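Local coordinates for protein tapirin (Caldicellulosiruptor hydrothermalis, PDB 6N2C) that probably binds cellulose at the cell surface through a zinc-containing beta-helix domain, consistent with a role in attaching the cell to plant biomass, at residues D182-G187 and I569-V574; I259-N264 and G284-V289; K392-S397 and D415-R420. All blocks are in the same frame, centred on the assembly; numbering follows the deposited sequence.

Interaction 1: residues D182-G187 and I569-V574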
ATOM      1  N   ASP A 182     -19.413  -0.877   5.832  1.00 18.57           N
ATOM      2  CA  ASP A 182     -20.179  -1.922   6.494  1.00 16.60           C
ATOM      3  C   ASP A 182     -19.294  -2.796   7.360  1.00 17.24           C
ATOM      4  O   ASP A 182     -18.590  -3.737   6.870  1.00 15.90           O
ATOM      5  CB  ASP A 182     -20.900  -2.731   5.453  1.00 16.66           C
ATOM      6  CG  ASP A 182     -21.793  -3.811   6.030  1.00 17.34           C
ATOM      7  OD1 ASP A 182     -21.627  -4.191   7.190  1.00 14.82           O
ATOM      8  OD2 ASP A 182     -22.645  -4.365   5.200  1.00 16.49           O
ATOM      9  N   PHE A 183     -19.385  -2.554   8.685  1.00 15.53           N
ATOM     10  CA  PHE A 183     -18.491  -3.292   9.587  1.00 13.24           C
ATOM     11  C   PHE A 183     -18.852  -4.719   9.844  1.00 14.73           C
ATOM     12  O   PHE A 183     -18.200  -5.393  10.657  1.00 14.95           O
ATOM     13  CB  PHE A 183     -18.101  -2.410  10.802  1.00 13.61           C
ATOM     14  CG  PHE A 183     -17.170  -1.331  10.427  1.00 13.14           C
ATOM     15  CD1 PHE A 183     -15.796  -1.579  10.443  1.00 12.83           C
ATOM     16  CD2 PHE A 183     -17.664  -0.163   9.854  1.00 13.30           C
ATOM     17  CE1 PHE A 183     -14.942  -0.622   9.944  1.00 12.99           C
ATOM     18  CE2 PHE A 183     -16.815   0.814   9.402  1.00 14.88           C
ATOM     19  CZ  PHE A 183     -15.413   0.508   9.426  1.00 14.21           C
ATOM     20  N   THR A 184     -19.888  -5.264   9.169  1.00 13.52           N
ATOM     21  CA  THR A 184     -20.086  -6.684   9.195  1.00 13.43           C
ATOM     22  C   THR A 184     -19.210  -7.425   8.116  1.00 13.77           C
ATOM     23  O   THR A 184     -19.319  -8.696   7.980  1.00 16.21           O
ATOM     24  CB  THR A 184     -21.554  -7.127   8.940  1.00 15.97           C
ATOM     25  OG1 THR A 184     -21.915  -6.832   7.597  1.00 14.83           O
ATOM     26  CG2 THR A 184     -22.478  -6.430   9.943  1.00 17.04           C
ATOM     27  N   THR A 185     -18.409  -6.671   7.389  1.00 14.27           N
ATOM     28  CA  THR A 185     -17.501  -7.224   6.349  1.00 14.70           C
ATOM     29  C   THR A 185     -16.026  -7.201   6.764  1.00 16.48           C
ATOM     30  O   THR A 185     -15.152  -7.345   5.929  1.00 13.68           O
ATOM     31  CB  THR A 185     -17.661  -6.493   4.993  1.00 14.27           C
ATOM     32  OG1 THR A 185     -17.140  -5.174   5.040  1.00 13.23           O
ATOM     33  CG2 THR A 185     -19.144  -6.449   4.607  1.00 18.44           C
ATOM     34  N   TYR A 186     -15.787  -6.955   8.049  1.00 14.58           N
ATOM     35  CA  TYR A 186     -14.411  -6.860   8.584  1.00 13.10           C
ATOM     36  C   TYR A 186     -14.037  -8.030   9.421  1.00 12.53           C
ATOM     37  O   TYR A 186     -14.740  -8.387  10.386  1.00 16.81           O
ATOM     38  CB  TYR A 186     -14.184  -5.525   9.356  1.00 12.74           C
ATOM     39  CG  TYR A 186     -14.031  -4.291   8.479  1.00 11.91           C
ATOM     40  CD1 TYR A 186     -15.102  -3.780   7.778  1.00 12.88           C
ATOM     41  CD2 TYR A 186     -12.857  -3.621   8.437  1.00 12.66           C
ATOM     42  CE1 TYR A 186     -14.987  -2.656   6.980  1.00 12.97           C
ATOM     43  CE2 TYR A 186     -12.734  -2.446   7.719  1.00 12.27           C
ATOM     44  CZ  TYR A 186     -13.799  -1.976   6.981  1.00 13.49           C
ATOM     45  OH  TYR A 186     -13.666  -0.823   6.238  1.00 15.51           O
ATOM     46  N   GLY A 187     -12.888  -8.634   9.142  1.00 12.78           N
ATOM     47  CA  GLY A 187     -12.427  -9.735   9.903  1.00 13.39           C
ATOM     48  C   GLY A 187     -11.584  -9.349  11.109  1.00 13.40           C
ATOM     49  O   GLY A 187     -11.567 -10.051  12.132  1.00 14.43           O
ATOM     50  N   ILE A 569     -22.919  -1.033  15.687  0.69 16.12           N
ATOM     51  CA  ILE A 569     -22.713  -0.805  14.258  0.69 15.46           C
ATOM     52  C   ILE A 569     -23.929  -0.201  13.663  0.69 16.36           C
ATOM     53  O   ILE A 569     -25.034  -0.365  14.160  0.69 15.33           O
ATOM     54  CB  ILE A 569     -22.282  -2.117  13.520  0.69 16.72           C
ATOM     55  CG1 ILE A 569     -23.398  -3.183  13.605  0.69 17.11           C
ATOM     56  CG2 ILE A 569     -20.963  -2.618  14.094  0.69 16.34           C
ATOM     57  CD1 ILE A 569     -23.171  -4.446  12.786  0.69 17.82           C
ATOM     58  N   LYS A 570     -23.715   0.556  12.603  1.00 16.94           N
ATOM     59  CA  LYS A 570     -24.807   1.116  11.795  1.00 20.48           C
ATOM     60  C   LYS A 570     -24.471   0.735  10.370  1.00 25.08           C
ATOM     61  O   LYS A 570     -23.287   0.973   9.932  1.00 23.39           O
ATOM     62  CB  LYS A 570     -24.873   2.678  11.970  1.00 21.34           C
ATOM     63  CG  LYS A 570     -25.465   3.130  13.308  1.00 28.26           C
ATOM     64  CD  LYS A 570     -26.255   4.466  13.206  1.00 37.11           C
ATOM     65  CE  LYS A 570     -27.002   4.740  14.494  1.00 42.13           C
ATOM     66  NZ  LYS A 570     -27.714   6.063  14.427  1.00 41.05           N
ATOM     67  N   ILE A 571     -25.477   0.259   9.634  1.00 23.23           N
ATOM     68  CA  ILE A 571     -25.306  -0.131   8.228  1.00 25.90           C
ATOM     69  C   ILE A 571     -26.151   0.789   7.396  1.00 35.09           C
ATOM     70  O   ILE A 571     -27.365   0.875   7.622  1.00 29.81           O
ATOM     71  CB  ILE A 571     -25.662  -1.597   7.964  1.00 27.53           C
ATOM     72  CG1 ILE A 571     -24.784  -2.538   8.809  1.00 29.81           C
ATOM     73  CG2 ILE A 571     -25.540  -1.923   6.459  1.00 25.90           C
ATOM     74  CD1 ILE A 571     -25.328  -3.965   8.843  1.00 34.74           C
ATOM     75  N   GLU A 572     -25.526   1.542   6.501  1.00 31.42           N
ATOM     76  CA  GLU A 572     -26.258   2.477   5.706  1.00 37.71           C
ATOM     77  C   GLU A 572     -26.164   2.031   4.264  1.00 44.27           C
ATOM     78  O   GLU A 572     -25.184   1.351   3.832  1.00 38.34           O
ATOM     79  CB  GLU A 572     -25.864   3.906   6.020  1.00 45.34           C
ATOM     80  CG  GLU A 572     -24.866   4.562   5.116  1.00 51.86           C
ATOM     81  CD  GLU A 572     -24.739   6.067   5.391  1.00 61.47           C
ATOM     82  OE1 GLU A 572     -24.065   6.385   6.384  1.00 49.83           O
ATOM     83  OE2 GLU A 572     -25.314   6.917   4.634  1.00 64.59           O
ATOM     84  N   ASN A 573     -27.210   2.377   3.526  1.00 48.83           N
ATOM     85  CA  ASN A 573     -27.289   2.071   2.093  1.00 58.16           C
ATOM     86  C   ASN A 573     -26.354   3.018   1.332  1.00 57.07           C
ATOM     87  O   ASN A 573     -26.807   3.939   0.638  1.00 53.81           O
ATOM     88  CB  ASN A 573     -28.743   2.184   1.590  1.00 60.63           C
ATOM     89  CG  ASN A 573     -28.858   1.964   0.090  1.00 68.60           C
ATOM     90  OD1 ASN A 573     -28.210   1.075  -0.457  1.00 76.50           O
ATOM     91  ND2 ASN A 573     -29.646   2.795  -0.581  1.00 64.98           N
ATOM     92  N   VAL A 574     -25.043   2.813   1.482  1.00 51.66           N
ATOM     93  CA  VAL A 574     -24.079   3.739   0.896  1.00 53.52           C
ATOM     94  C   VAL A 574     -24.047   3.458  -0.614  1.00 59.85           C
ATOM     95  O   VAL A 574     -24.079   2.275  -1.046  1.00 49.37           O
ATOM     96  CB  VAL A 574     -22.655   3.603   1.478  1.00 51.83           C
ATOM     97  CG1 VAL A 574     -21.637   4.319   0.582  1.00 55.33           C
ATOM     98  CG2 VAL A 574     -22.610   4.167   2.884  1.00 50.57           C
TER
HETATM   99  O   HOH W   1     -21.220  -0.781   9.803  0.91 25.28           O
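T184 meets I569 and I571 through one methyl group. Starting from its CB, the side chain splits into two branches. The hydroxyl OG1 sits between the backbone N and the carbonyl carbon (chi1 68°) and turns back to D182, where it bonds OD1 at 2.7 Å. The methyl CG2 goes the other way, to I571 CD1 at 3.9 Å and to I569 CD1, which is 3.5 Å away in one of the two modelled positions of I569. T184 crosses both isoleucine side chains at about a right angle.

D182 OD1 also accepts from T184 N at 2.8 Å, which makes an Asx turn. Both donors reach OD1 from the same face of the carboxylate, N on the anti side and OG1 on the syn side. This turn leads into strand 186-190 of the parallel beta-helix. The C-terminal tail, residues 569-574, runs past it after helix 557-565. L563 and L564 of that helix pack on I569, and I560 takes T184.

The D182 carboxylate also lies beside I571, with D182 OD1 3.9 Å from I571 CG1 and D182 OD2 4.0 Å from I571 CG2. One water joins the two backbones. It accepts from F183 N and lies 2.7 Å from K570 O.

Interaction 2: residues I259-N264 and G284-V289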
ATOM      1  N   ILE A 259       4.362   2.863   4.197  1.00 14.68           N
ATOM      2  CA  ILE A 259       4.442   1.408   4.109  1.00 15.25           C
ATOM      3  C   ILE A 259       5.933   1.070   4.128  1.00 15.88           C
ATOM      4  O   ILE A 259       6.665   1.470   3.209  1.00 17.91           O
ATOM      5  CB  ILE A 259       3.798   0.864   2.855  1.00 15.50           C
ATOM      6  CG1 ILE A 259       2.305   1.409   2.707  1.00 17.35           C
ATOM      7  CG2 ILE A 259       3.897  -0.646   2.808  1.00 14.68           C
ATOM      8  CD1 ILE A 259       1.595   0.910   1.451  1.00 17.23           C
ATOM      9  N   THR A 260       6.351   0.332   5.145  1.00 16.42           N
ATOM     10  CA  THR A 260       7.801   0.139   5.404  1.00 17.90           C
ATOM     11  C   THR A 260       8.119  -1.325   5.287  1.00 17.48           C
ATOM     12  O   THR A 260       7.589  -2.112   6.048  1.00 18.08           O
ATOM     13  CB  THR A 260       8.239   0.725   6.726  1.00 19.57           C
ATOM     14  OG1 THR A 260       7.762   2.057   6.908  1.00 19.49           O
ATOM     15  CG2 THR A 260       9.753   0.665   6.864  1.00 22.44           C
ATOM     16  N   PHE A 261       8.955  -1.669   4.307  1.00 15.61           N
ATOM     17  CA  PHE A 261       9.420  -3.009   4.057  1.00 18.42           C
ATOM     18  C   PHE A 261      10.658  -3.221   4.922  1.00 17.90           C
ATOM     19  O   PHE A 261      11.506  -2.328   5.010  1.00 20.38           O
ATOM     20  CB  PHE A 261       9.743  -3.198   2.595  1.00 16.92           C
ATOM     21  CG  PHE A 261       8.556  -3.267   1.689  1.00 16.66           C
ATOM     22  CD1 PHE A 261       7.880  -2.120   1.271  1.00 17.12           C
ATOM     23  CD2 PHE A 261       8.047  -4.493   1.280  1.00 17.53           C
ATOM     24  CE1 PHE A 261       6.736  -2.234   0.453  1.00 17.86           C
ATOM     25  CE2 PHE A 261       6.922  -4.617   0.449  1.00 18.32           C
ATOM     26  CZ  PHE A 261       6.270  -3.463   0.036  1.00 18.71           C
ATOM     27  N   ASN A 262      10.735  -4.360   5.562  1.00 18.34           N
ATOM     28  CA  ASN A 262      11.915  -4.837   6.316  1.00 20.02           C
ATOM     29  C   ASN A 262      12.097  -6.290   6.029  1.00 18.01           C
ATOM     30  O   ASN A 262      11.145  -7.006   5.836  1.00 17.94           O
ATOM     31  CB  ASN A 262      11.711  -4.743   7.824  1.00 18.12           C
ATOM     32  CG  ASN A 262      11.474  -3.346   8.276  1.00 23.81           C
ATOM     33  OD1 ASN A 262      12.410  -2.542   8.311  1.00 23.42           O
ATOM     34  ND2 ASN A 262      10.166  -2.976   8.488  1.00 19.98           N
ATOM     35  N   GLY A 263      13.370  -6.755   6.078  1.00 18.70           N
ATOM     36  CA  GLY A 263      13.656  -8.165   6.193  1.00 17.79           C
ATOM     37  C   GLY A 263      13.823  -8.878   4.855  1.00 18.13           C
ATOM     38  O   GLY A 263      14.197 -10.061   4.774  1.00 20.33           O
ATOM     39  N   ASN A 264      13.556  -8.143   3.767  1.00 17.43           N
ATOM     40  CA  ASN A 264      13.618  -8.588   2.452  1.00 17.22           C
ATOM     41  C   ASN A 264      12.584  -9.667   2.091  1.00 16.97           C
ATOM     42  O   ASN A 264      11.909 -10.243   2.963  1.00 16.99           O
ATOM     43  CB  ASN A 264      15.040  -9.149   2.087  1.00 18.31           C
ATOM     44  CG  ASN A 264      16.170  -8.074   2.095  1.00 22.54           C
ATOM     45  OD1 ASN A 264      16.021  -6.871   2.428  1.00 23.25           O
ATOM     46  ND2 ASN A 264      17.267  -8.517   1.674  1.00 26.77           N
ATOM     47  N   GLY A 284      15.034  -4.451  -0.095  1.00 16.98           N
ATOM     48  CA  GLY A 284      15.796  -5.387  -0.894  1.00 17.96           C
ATOM     49  C   GLY A 284      15.089  -6.696  -1.153  1.00 16.36           C
ATOM     50  O   GLY A 284      14.354  -7.189  -0.266  1.00 15.87           O
ATOM     51  N   LYS A 285      15.156  -7.190  -2.386  1.00 13.83           N
ATOM     52  CA  LYS A 285      14.453  -8.385  -2.793  1.00 17.09           C
ATOM     53  C   LYS A 285      12.917  -8.237  -2.438  1.00 16.53           C
ATOM     54  O   LYS A 285      12.248  -9.208  -2.171  1.00 17.14           O
ATOM     55  CB  LYS A 285      14.991  -9.640  -2.142  1.00 22.92           C
ATOM     56  CG  LYS A 285      16.409  -9.959  -2.585  1.00 27.69           C
ATOM     57  CD  LYS A 285      16.293 -10.901  -3.754  1.00 40.26           C
ATOM     58  CE  LYS A 285      16.693 -12.263  -3.275  1.00 45.96           C
ATOM     59  NZ  LYS A 285      18.143 -12.485  -3.505  1.00 49.05           N
ATOM     60  N   ASP A 286      12.425  -7.017  -2.542  1.00 17.73           N
ATOM     61  CA  ASP A 286      10.999  -6.745  -2.255  1.00 16.72           C
ATOM     62  C   ASP A 286      10.305  -6.407  -3.588  1.00 17.08           C
ATOM     63  O   ASP A 286      10.893  -5.750  -4.475  1.00 18.27           O
ATOM     64  CB  ASP A 286      10.868  -5.609  -1.276  1.00 16.21           C
ATOM     65  CG  ASP A 286      11.329  -5.967   0.106  1.00 14.66           C
ATOM     66  OD1 ASP A 286      11.019  -7.093   0.602  1.00 18.19           O
ATOM     67  OD2 ASP A 286      11.837  -5.039   0.784  1.00 17.87           O
ATOM     68  N   GLU A 287       9.028  -6.821  -3.685  1.00 15.61           N
ATOM     69  CA  GLU A 287       8.255  -6.566  -4.893  1.00 16.91           C
ATOM     70  C   GLU A 287       6.946  -5.908  -4.580  1.00 15.91           C
ATOM     71  O   GLU A 287       6.251  -6.356  -3.686  1.00 16.11           O
ATOM     72  CB  GLU A 287       7.970  -7.905  -5.566  1.00 19.85           C
ATOM     73  CG  GLU A 287       7.182  -7.773  -6.861  1.00 24.99           C
ATOM     74  CD  GLU A 287       6.856  -9.095  -7.589  1.00 29.86           C
ATOM     75  OE1 GLU A 287       7.054 -10.205  -7.047  1.00 38.77           O
ATOM     76  OE2 GLU A 287       6.471  -9.008  -8.769  1.00 31.50           O
ATOM     77  N   ILE A 288       6.587  -4.901  -5.374  1.00 14.73           N
ATOM     78  CA  ILE A 288       5.243  -4.291  -5.339  1.00 16.44           C
ATOM     79  C   ILE A 288       4.698  -4.498  -6.738  1.00 16.65           C
ATOM     80  O   ILE A 288       5.353  -4.149  -7.732  1.00 19.75           O
ATOM     81  CB  ILE A 288       5.330  -2.840  -5.023  1.00 16.78           C
ATOM     82  CG1 ILE A 288       5.818  -2.674  -3.576  1.00 16.86           C
ATOM     83  CG2 ILE A 288       3.923  -2.211  -5.120  1.00 19.51           C
ATOM     84  CD1 ILE A 288       5.787  -1.284  -3.108  1.00 17.43           C
ATOM     85  N   VAL A 289       3.510  -5.058  -6.862  1.00 15.39           N
ATOM     86  CA  VAL A 289       2.816  -5.021  -8.161  1.00 17.65           C
ATOM     87  C   VAL A 289       1.545  -4.161  -7.981  1.00 18.32           C
ATOM     88  O   VAL A 289       0.718  -4.515  -7.156  1.00 17.17           O
ATOM     89  CB  VAL A 289       2.324  -6.442  -8.531  1.00 21.12           C
ATOM     90  CG1 VAL A 289       1.629  -6.421  -9.918  1.00 22.29           C
ATOM     91  CG2 VAL A 289       3.462  -7.449  -8.562  1.00 26.54           C
TER
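F261 and I288 form one tightly packed part of this contact. The far end of the F261 ring meets the long branch of I288. F261 CZ lies 3.7 Å from I288 CG1, and F261 CE1 is 3.8 Å from I288 CD1. The two side chains cross at a slant. The F261 ring also stacks on F241. L274 and I280 pack on I288.

D286 covers the near end of F261. The two side chains slide past each other in opposite directions, with ring and carboxylate planes 40° apart. D286 OD2 comes within 3.3 Å of F261 CB. The carboxylate is buried, but both oxygens have hydrogen-bond partners just outside the two segments. OD2 pairs with S283 OG, and OD1 accepts from N266 N.

These segments belong to successive turns of the parallel beta-helix. Residues 261-264 follow strand 259-260, and residues 284-286 lead into strand 287-290. The contact therefore fills a corner where the chain passes from one face to the next.

A second close touch lies further along this corner. N264 lies against the backbone of buried G284, and N264 CA makes a CA-H...O contact with G284 O at 3.1 Å. G284 has phi/psi of 123°/137°, angles that suit glycine. Toward solvent the packing is looser. K285 touches N264 with its CB alone, 4.3 Å from N264 CB. The rest of the lysine chain leads away from N264, and K285 is exposed.

Interaction 3: residues K392-S397 and D415-R420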
ATOM      1  N   LYS A 392      12.498   8.129 -26.070  1.00 20.77           N
ATOM      2  CA  LYS A 392      12.039   8.708 -27.340  1.00 22.12           C
ATOM      3  C   LYS A 392      12.154  10.224 -27.358  1.00 23.08           C
ATOM      4  O   LYS A 392      12.644  10.796 -28.332  1.00 21.92           O
ATOM      5  CB  LYS A 392      10.640   8.239 -27.611  1.00 23.79           C
ATOM      6  CG  LYS A 392      10.041   8.734 -28.930  1.00 26.11           C
ATOM      7  CD  LYS A 392       8.826   7.927 -29.356  1.00 23.51           C
ATOM      8  CE  LYS A 392       7.555   8.435 -28.708  1.00 26.32           C
ATOM      9  NZ  LYS A 392       6.401   7.538 -29.011  1.00 26.59           N
ATOM     10  N   LYS A 393      11.616  10.902 -26.359  1.00 20.84           N
ATOM     11  CA  LYS A 393      11.637  12.364 -26.320  1.00 20.89           C
ATOM     12  C   LYS A 393      11.727  12.876 -24.908  1.00 19.60           C
ATOM     13  O   LYS A 393      11.153  12.298 -23.989  1.00 20.07           O
ATOM     14  CB  LYS A 393      10.373  12.968 -26.994  1.00 20.36           C
ATOM     15  CG  LYS A 393      10.286  14.485 -27.065  1.00 23.25           C
ATOM     16  CD  LYS A 393       8.997  14.958 -27.731  1.00 27.19           C
ATOM     17  CE  LYS A 393       9.060  16.427 -28.073  1.00 29.58           C
ATOM     18  NZ  LYS A 393       7.736  16.888 -28.638  1.00 37.07           N
ATOM     19  N   ILE A 394      12.479  13.962 -24.728  1.00 20.60           N
ATOM     20  CA  ILE A 394      12.480  14.682 -23.458  1.00 19.66           C
ATOM     21  C   ILE A 394      12.040  16.101 -23.771  1.00 21.69           C
ATOM     22  O   ILE A 394      12.531  16.748 -24.711  1.00 18.30           O
ATOM     23  CB  ILE A 394      13.844  14.661 -22.790  1.00 19.39           C
ATOM     24  CG1 ILE A 394      14.325  13.220 -22.561  1.00 21.07           C
ATOM     25  CG2 ILE A 394      13.917  15.532 -21.542  1.00 18.92           C
ATOM     26  CD1 ILE A 394      15.754  13.093 -22.039  1.00 21.06           C
ATOM     27  N   VAL A 395      11.175  16.612 -22.923  1.00 19.05           N
ATOM     28  CA  VAL A 395      10.721  17.987 -22.945  1.00 19.22           C
ATOM     29  C   VAL A 395      11.174  18.615 -21.676  1.00 20.03           C
ATOM     30  O   VAL A 395      10.815  18.142 -20.613  1.00 21.25           O
ATOM     31  CB  VAL A 395       9.171  18.026 -23.063  1.00 21.24           C
ATOM     32  CG1 VAL A 395       8.657  19.451 -22.957  1.00 22.39           C
ATOM     33  CG2 VAL A 395       8.763  17.448 -24.392  1.00 22.74           C
ATOM     34  N   CYS A 396      11.929  19.709 -21.714  1.00 18.33           N
ATOM     35  CA  CYS A 396      12.376  20.340 -20.515  1.00 20.12           C
ATOM     36  C   CYS A 396      11.932  21.831 -20.625  1.00 22.63           C
ATOM     37  O   CYS A 396      12.452  22.559 -21.477  1.00 20.51           O
ATOM     38  CB  CYS A 396      13.902  20.248 -20.333  1.00 19.94           C
ATOM     39  SG  CYS A 396      14.494  21.145 -18.906  1.00 22.41           S
ATOM     40  N   SER A 397      11.021  22.304 -19.759  1.00 18.72           N
ATOM     41  CA  SER A 397      10.560  23.708 -19.807  1.00 19.93           C
ATOM     42  C   SER A 397      11.404  24.647 -19.026  1.00 20.19           C
ATOM     43  O   SER A 397      11.263  25.874 -19.182  1.00 23.89           O
ATOM     44  CB  SER A 397       9.147  23.746 -19.254  1.00 21.65           C
ATOM     45  OG  SER A 397       9.182  23.234 -17.905  1.00 20.90           O
ATOM     46  N   ASP A 415      13.773  10.857 -30.892  1.00 22.73           N
ATOM     47  CA  ASP A 415      13.129  12.025 -31.452  1.00 24.08           C
ATOM     48  C   ASP A 415      13.986  13.249 -31.113  1.00 28.81           C
ATOM     49  O   ASP A 415      14.830  13.668 -31.932  1.00 26.45           O
ATOM     50  CB  ASP A 415      11.694  12.169 -30.956  1.00 27.10           C
ATOM     51  CG  ASP A 415      10.989  13.443 -31.432  1.00 28.82           C
ATOM     52  OD1 ASP A 415      11.459  14.184 -32.349  1.00 27.62           O
ATOM     53  OD2 ASP A 415       9.898  13.781 -30.883  1.00 30.31           O
ATOM     54  N   LYS A 416      13.816  13.835 -29.924  1.00 23.47           N
ATOM     55  CA  LYS A 416      14.535  15.043 -29.594  1.00 21.91           C
ATOM     56  C   LYS A 416      14.490  15.346 -28.128  1.00 21.86           C
ATOM     57  O   LYS A 416      13.639  14.780 -27.394  1.00 20.59           O
ATOM     58  CB  LYS A 416      13.970  16.255 -30.388  1.00 27.37           C
ATOM     59  CG  LYS A 416      12.517  16.684 -30.020  1.00 26.05           C
ATOM     60  CD  LYS A 416      12.070  17.933 -30.751  1.00 28.72           C
ATOM     61  CE  LYS A 416      11.879  17.679 -32.242  1.00 30.38           C
ATOM     62  NZ  LYS A 416      10.814  16.714 -32.647  1.00 31.54           N
ATOM     63  N   ILE A 417      15.389  16.244 -27.711  1.00 19.49           N
ATOM     64  CA  ILE A 417      15.315  16.879 -26.416  1.00 19.39           C
ATOM     65  C   ILE A 417      14.857  18.298 -26.745  1.00 20.51           C
ATOM     66  O   ILE A 417      15.664  19.153 -27.192  1.00 21.45           O
ATOM     67  CB  ILE A 417      16.634  16.852 -25.663  1.00 20.13           C
ATOM     68  CG1 ILE A 417      17.106  15.405 -25.412  1.00 22.50           C
ATOM     69  CG2 ILE A 417      16.578  17.699 -24.379  1.00 21.13           C
ATOM     70  CD1 ILE A 417      18.547  15.294 -24.943  1.00 22.34           C
ATOM     71  N   GLU A 418      13.579  18.590 -26.479  1.00 19.15           N
ATOM     72  CA  GLU A 418      13.000  19.887 -26.749  1.00 17.98           C
ATOM     73  C   GLU A 418      13.059  20.696 -25.492  1.00 20.87           C
ATOM     74  O   GLU A 418      12.543  20.271 -24.447  1.00 20.90           O
ATOM     75  CB  GLU A 418      11.554  19.691 -27.203  1.00 21.24           C
ATOM     76  CG  GLU A 418      10.856  21.005 -27.556  1.00 23.92           C
ATOM     77  CD  GLU A 418       9.428  20.875 -28.010  1.00 30.27           C
ATOM     78  OE1 GLU A 418       8.919  19.761 -27.917  1.00 30.58           O
ATOM     79  OE2 GLU A 418       8.821  21.921 -28.465  1.00 28.83           O
ATOM     80  N   CYS A 419      13.720  21.824 -25.541  1.00 18.62           N
ATOM     81  CA  CYS A 419      14.028  22.540 -24.303  1.00 19.11           C
ATOM     82  C   CYS A 419      13.954  24.058 -24.520  1.00 21.31           C
ATOM     83  O   CYS A 419      14.113  24.544 -25.630  1.00 22.35           O
ATOM     84  CB  CYS A 419      15.352  22.074 -23.798  1.00 21.99           C
ATOM     85  SG  CYS A 419      16.766  22.423 -24.914  1.00 23.31           S
ATOM     86  N   ARG A 420      13.650  24.750 -23.463  1.00 20.73           N
ATOM     87  CA  ARG A 420      13.539  26.211 -23.451  1.00 20.86           C
ATOM     88  C   ARG A 420      14.852  26.848 -23.901  1.00 22.99           C
ATOM     89  O   ARG A 420      14.846  27.816 -24.684  1.00 23.70           O
ATOM     90  CB  ARG A 420      13.117  26.633 -22.050  1.00 23.51           C
ATOM     91  CG  ARG A 420      13.155  28.163 -21.828  1.00 23.55           C
ATOM     92  CD  ARG A 420      13.088  28.532 -20.376  1.00 24.58           C
ATOM     93  NE  ARG A 420      14.275  28.197 -19.601  1.00 25.15           N
ATOM     94  CZ  ARG A 420      15.395  28.918 -19.497  1.00 28.14           C
ATOM     95  NH1 ARG A 420      15.584  30.105 -20.153  1.00 27.29           N
ATOM     96  NH2 ARG A 420      16.370  28.446 -18.731  1.00 28.75           N
TER
HETATM   97  O   HOH W   2       8.102  15.541 -31.231  1.00 33.61           O
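Two neighbouring rungs of the parallel beta-helix meet here, strands 393-396 and 416-419. Their axes come within 4.7 Å and their directions differ by 10°. I394 pairs with I417, V395 with E418 and C396 with C419. The backbone bonds alternate between the strands, as in a parallel sheet. I394 N gives to K416 O, E418 N to I394 O at 2.8 Å, C396 N to E418 O and R420 N to C396 O. At the corner before the strands, D415 N adds a bond to K392 O.

The two faces differ in chemistry. I394, I417, C396 and C419 share the buried one. I394 CB lies 4.3 Å from I417 CG1, and C396 CB is 4.2 Å from C419 CB. The two sulfurs diverge: SG is anti to the backbone N in C396 (chi1 175°) but between N and the carbonyl carbon in C419 (chi1 63°). I400 packs on I417 and C419.

On the other face, K393 runs out fully extended over the neighbouring strand. Its CD passes 3.5 Å from D415 OD2, and the two side chains lie side by side, pointing the same way. K393 NZ makes a salt bridge to E418 OE1 whose hydrogen bond is weak, while N437 donates to E418 OE2. K416 bends back, and its NZ makes a salt bridge to D415 OD1 at 2.6 Å, on the syn side of the carboxylate. A water that sits by D415 OD2 accepts from K393 NZ at 2.9 Å.

Overall arrangement
The three contacts are spread along one beta-helix. Interactions 1 and 3 lie on opposite sides of the chain's centre, with centres 51 Å apart. Both involve the same face of strands, which includes 186-190, 393-396 and 416-419. Interaction 2 lies nearer the middle, 11 Å from the chain centre. Interactions 2 and 3 follow in series, and both are nested in the long loop closed by interaction 1. Interactions 1 and 2 are mostly buried side-chain packing, each with a carboxylate beside apolar groups. Interaction 3 is partly buried and has regular strand pairing, with charged side chains and V395 on one face and I394, I417 and the cysteines on the other. Interaction 1 alone brings in the C-terminal tail.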